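Long-range contact in alternansucrase (Leuconostoc mesenteroides, PDB 6HVG), which belongs to the glycoside hydrolase family 70 of large multidomain enzymes and carries a calcium ion and choline-binding-type repeats: residues 547-553 with 1245-1249. Numbering follows the deposited sequence.
Sequences TDSGNNR and AKYMN
Arg553 reaches from a loop between strands 534-537 and 580-582 to Met1248 at the start of strand 1248-1252, which lies between those two strands in an antiparallel sheet of this family 70 enzyme. Its chain, extended from CG to NE (chi2 175°), brings the guanidinium edge to two backbone carbonyl oxygens. NE donates to Met1248 O at 3.0 Å in a nearly straight bond (168°), and NH2 donates to Ala1245 O at 3.3 Å. That second carbonyl also accepts from the backbone N of Met1248, the two donors arriving from opposite faces of its plane. NH2 further binds Thr547 O at 2.6 Å, and NH1 forms a salt bridge with Asp539. Arginine suits the site because its N-H groups fan out in one plane, and here it ties the loop to itself and to the strand. Ser549 CB lies over one guanidinium face, while Ser549 OG accepts from Asn552 N in an ST motif and is also hydrogen-bonded to Asp539. The small methyl of Ala1245, CB, packs 3.7 Å from Thr547 OG1. Asn1249 suits its place near the calcium: ND2 donates a hydrogen bond to Asp581, a calcium ligand, and OD1 touches aliphatic Arg553 CG at 3.7 Å.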
ATOM      1  N   THR A 547      15.500   6.967  24.218  1.00 54.16           N
ATOM      2  CA  THR A 547      14.405   6.627  23.346  1.00 51.30           C
ATOM      3  C   THR A 547      13.154   6.202  24.106  1.00 53.20           C
ATOM      4  O   THR A 547      12.119   5.948  23.509  1.00 58.95           O
ATOM      5  CB  THR A 547      14.898   5.506  22.444  1.00 52.41           C
ATOM      6  OG1 THR A 547      15.775   6.095  21.468  1.00 50.26           O
ATOM      7  CG2 THR A 547      13.746   4.760  21.762  1.00 58.17           C
ATOM      8  N   ASP A 548      13.233   6.163  25.430  1.00 55.95           N
ATOM      9  CA  ASP A 548      12.130   5.699  26.261  1.00 57.59           C
ATOM     10  C   ASP A 548      11.057   6.790  26.221  1.00 58.91           C
ATOM     11  O   ASP A 548      11.369   7.972  26.321  1.00 63.99           O
ATOM     12  CB  ASP A 548      12.645   5.440  27.675  1.00 58.58           C
ATOM     13  CG  ASP A 548      11.659   4.738  28.562  1.00 61.24           C
ATOM     14  OD1 ASP A 548      10.531   5.214  28.686  1.00 68.59           O
ATOM     15  OD2 ASP A 548      12.024   3.720  29.177  1.00 63.13           O
ATOM     16  N   SER A 549       9.799   6.390  26.079  1.00 54.36           N
ATOM     17  CA  SER A 549       8.692   7.346  25.985  1.00 53.44           C
ATOM     18  C   SER A 549       7.966   7.644  27.306  1.00 51.36           C
ATOM     19  O   SER A 549       6.996   8.378  27.322  1.00 51.34           O
ATOM     20  CB  SER A 549       7.676   6.823  24.984  1.00 52.66           C
ATOM     21  OG  SER A 549       6.787   5.890  25.582  1.00 51.20           O
ATOM     22  N   GLY A 550       8.406   7.053  28.401  1.00 49.58           N
ATOM     23  CA  GLY A 550       7.772   7.265  29.689  1.00 48.39           C
ATOM     24  C   GLY A 550       6.405   6.644  29.783  1.00 48.93           C
ATOM     25  O   GLY A 550       5.488   7.256  30.324  1.00 51.74           O
ATOM     26  N   ASN A 551       6.284   5.419  29.269  1.00 48.73           N
ATOM     27  CA  ASN A 551       5.045   4.636  29.243  1.00 51.38           C
ATOM     28  C   ASN A 551       3.898   5.303  28.487  1.00 52.47           C
ATOM     29  O   ASN A 551       2.758   5.328  28.935  1.00 49.76           O
ATOM     30  CB  ASN A 551       4.616   4.202  30.648  1.00 54.09           C
ATOM     31  CG  ASN A 551       3.675   2.990  30.619  1.00 57.45           C
ATOM     32  OD1 ASN A 551       3.746   2.150  29.710  1.00 61.98           O
ATOM     33  ND2 ASN A 551       2.773   2.909  31.598  1.00 55.88           N
ATOM     34  N   ASN A 552       4.224   5.825  27.312  1.00 54.48           N
ATOM     35  CA  ASN A 552       3.249   6.379  26.408  1.00 52.89           C
ATOM     36  C   ASN A 552       3.155   5.383  25.256  1.00 52.67           C
ATOM     37  O   ASN A 552       3.061   4.182  25.496  1.00 52.37           O
ATOM     38  CB  ASN A 552       3.681   7.770  25.974  1.00 53.85           C
ATOM     39  CG  ASN A 552       3.536   8.779  27.094  1.00 54.94           C
ATOM     40  OD1 ASN A 552       2.429   9.058  27.540  1.00 51.63           O
ATOM     41  ND2 ASN A 552       4.641   9.327  27.548  1.00 57.13           N
ATOM     42  N   ARG A 553       3.168   5.864  24.016  1.00 53.91           N
ATOM     43  CA  ARG A 553       3.027   5.008  22.846  1.00 54.72           C
ATOM     44  C   ARG A 553       1.834   4.042  22.883  1.00 52.41           C
ATOM     45  O   ARG A 553       1.992   2.854  22.624  1.00 56.57           O
ATOM     46  CB  ARG A 553       4.316   4.215  22.612  1.00 54.92           C
ATOM     47  CG  ARG A 553       5.540   5.081  22.355  1.00 56.03           C
ATOM     48  CD  ARG A 553       6.761   4.215  22.256  1.00 56.88           C
ATOM     49  NE  ARG A 553       7.923   4.963  21.792  1.00 59.73           N
ATOM     50  CZ  ARG A 553       9.148   4.865  22.302  1.00 63.79           C
ATOM     51  NH1 ARG A 553       9.392   4.035  23.310  1.00 70.75           N
ATOM     52  NH2 ARG A 553      10.129   5.601  21.795  1.00 60.49           N
ATOM     53  N   ALA A1245      13.371  10.349  19.005  1.00 45.59           N
ATOM     54  CA  ALA A1245      12.685   9.061  18.995  1.00 45.25           C
ATOM     55  C   ALA A1245      11.683   8.905  20.124  1.00 46.67           C
ATOM     56  O   ALA A1245      10.668   8.242  19.957  1.00 45.92           O
ATOM     57  CB  ALA A1245      13.698   7.923  19.056  1.00 47.56           C
ATOM     58  N   LYS A1246      11.953   9.507  21.276  1.00 48.95           N
ATOM     59  CA  LYS A1246      11.065   9.340  22.420  1.00 52.67           C
ATOM     60  C   LYS A1246       9.644   9.849  22.160  1.00 52.40           C
ATOM     61  O   LYS A1246       8.708   9.442  22.838  1.00 53.23           O
ATOM     62  CB  LYS A1246      11.665   9.966  23.688  1.00 59.73           C
ATOM     63  CG  LYS A1246      11.899  11.475  23.657  1.00 62.74           C
ATOM     64  CD  LYS A1246      12.405  11.941  25.011  1.00 65.43           C
ATOM     65  CE  LYS A1246      12.919  13.360  24.966  1.00 70.60           C
ATOM     66  NZ  LYS A1246      13.564  13.721  26.258  1.00 77.54           N
ATOM     67  N   TYR A1247       9.484  10.735  21.178  1.00 50.85           N
ATOM     68  CA  TYR A1247       8.179  11.239  20.796  1.00 46.80           C
ATOM     69  C   TYR A1247       7.566  10.501  19.604  1.00 45.78           C
ATOM     70  O   TYR A1247       6.515  10.895  19.093  1.00 46.33           O
ATOM     71  CB  TYR A1247       8.281  12.738  20.509  1.00 45.24           C
ATOM     72  CG  TYR A1247       8.680  13.575  21.711  1.00 44.72           C
ATOM     73  CD1 TYR A1247       8.002  13.459  22.920  1.00 43.24           C
ATOM     74  CD2 TYR A1247       9.711  14.504  21.632  1.00 45.59           C
ATOM     75  CE1 TYR A1247       8.352  14.224  24.016  1.00 44.57           C
ATOM     76  CE2 TYR A1247      10.070  15.273  22.733  1.00 46.72           C
ATOM     77  CZ  TYR A1247       9.383  15.124  23.926  1.00 46.07           C
ATOM     78  OH  TYR A1247       9.706  15.867  25.041  1.00 45.37           O
ATOM     79  N   MET A1248       8.166   9.388  19.214  1.00 44.17           N
ATOM     80  CA  MET A1248       7.727   8.646  18.031  1.00 43.66           C
ATOM     81  C   MET A1248       7.255   7.246  18.394  1.00 43.21           C
ATOM     82  O   MET A1248       7.783   6.628  19.302  1.00 44.45           O
ATOM     83  CB  MET A1248       8.883   8.521  17.022  1.00 43.85           C
ATOM     84  CG  MET A1248       9.460   9.846  16.539  1.00 45.69           C
ATOM     85  SD  MET A1248       8.384  10.719  15.409  1.00 46.17           S
ATOM     86  CE  MET A1248       9.167  12.309  15.390  1.00 47.67           C
ATOM     87  N   ASN A1249       6.274   6.747  17.652  1.00 43.62           N
ATOM     88  CA  ASN A1249       5.834   5.370  17.762  1.00 43.55           C
ATOM     89  C   ASN A1249       6.708   4.439  16.959  1.00 44.50           C
ATOM     90  O   ASN A1249       6.909   3.286  17.338  1.00 51.77           O
ATOM     91  CB  ASN A1249       4.401   5.230  17.267  1.00 42.04           C
ATOM     92  CG  ASN A1249       3.393   5.889  18.191  1.00 42.30           C
ATOM     93  OD1 ASN A1249       3.624   6.022  19.388  1.00 42.87           O
ATOM     94  ND2 ASN A1249       2.271   6.322  17.625  1.00 43.16           N
TER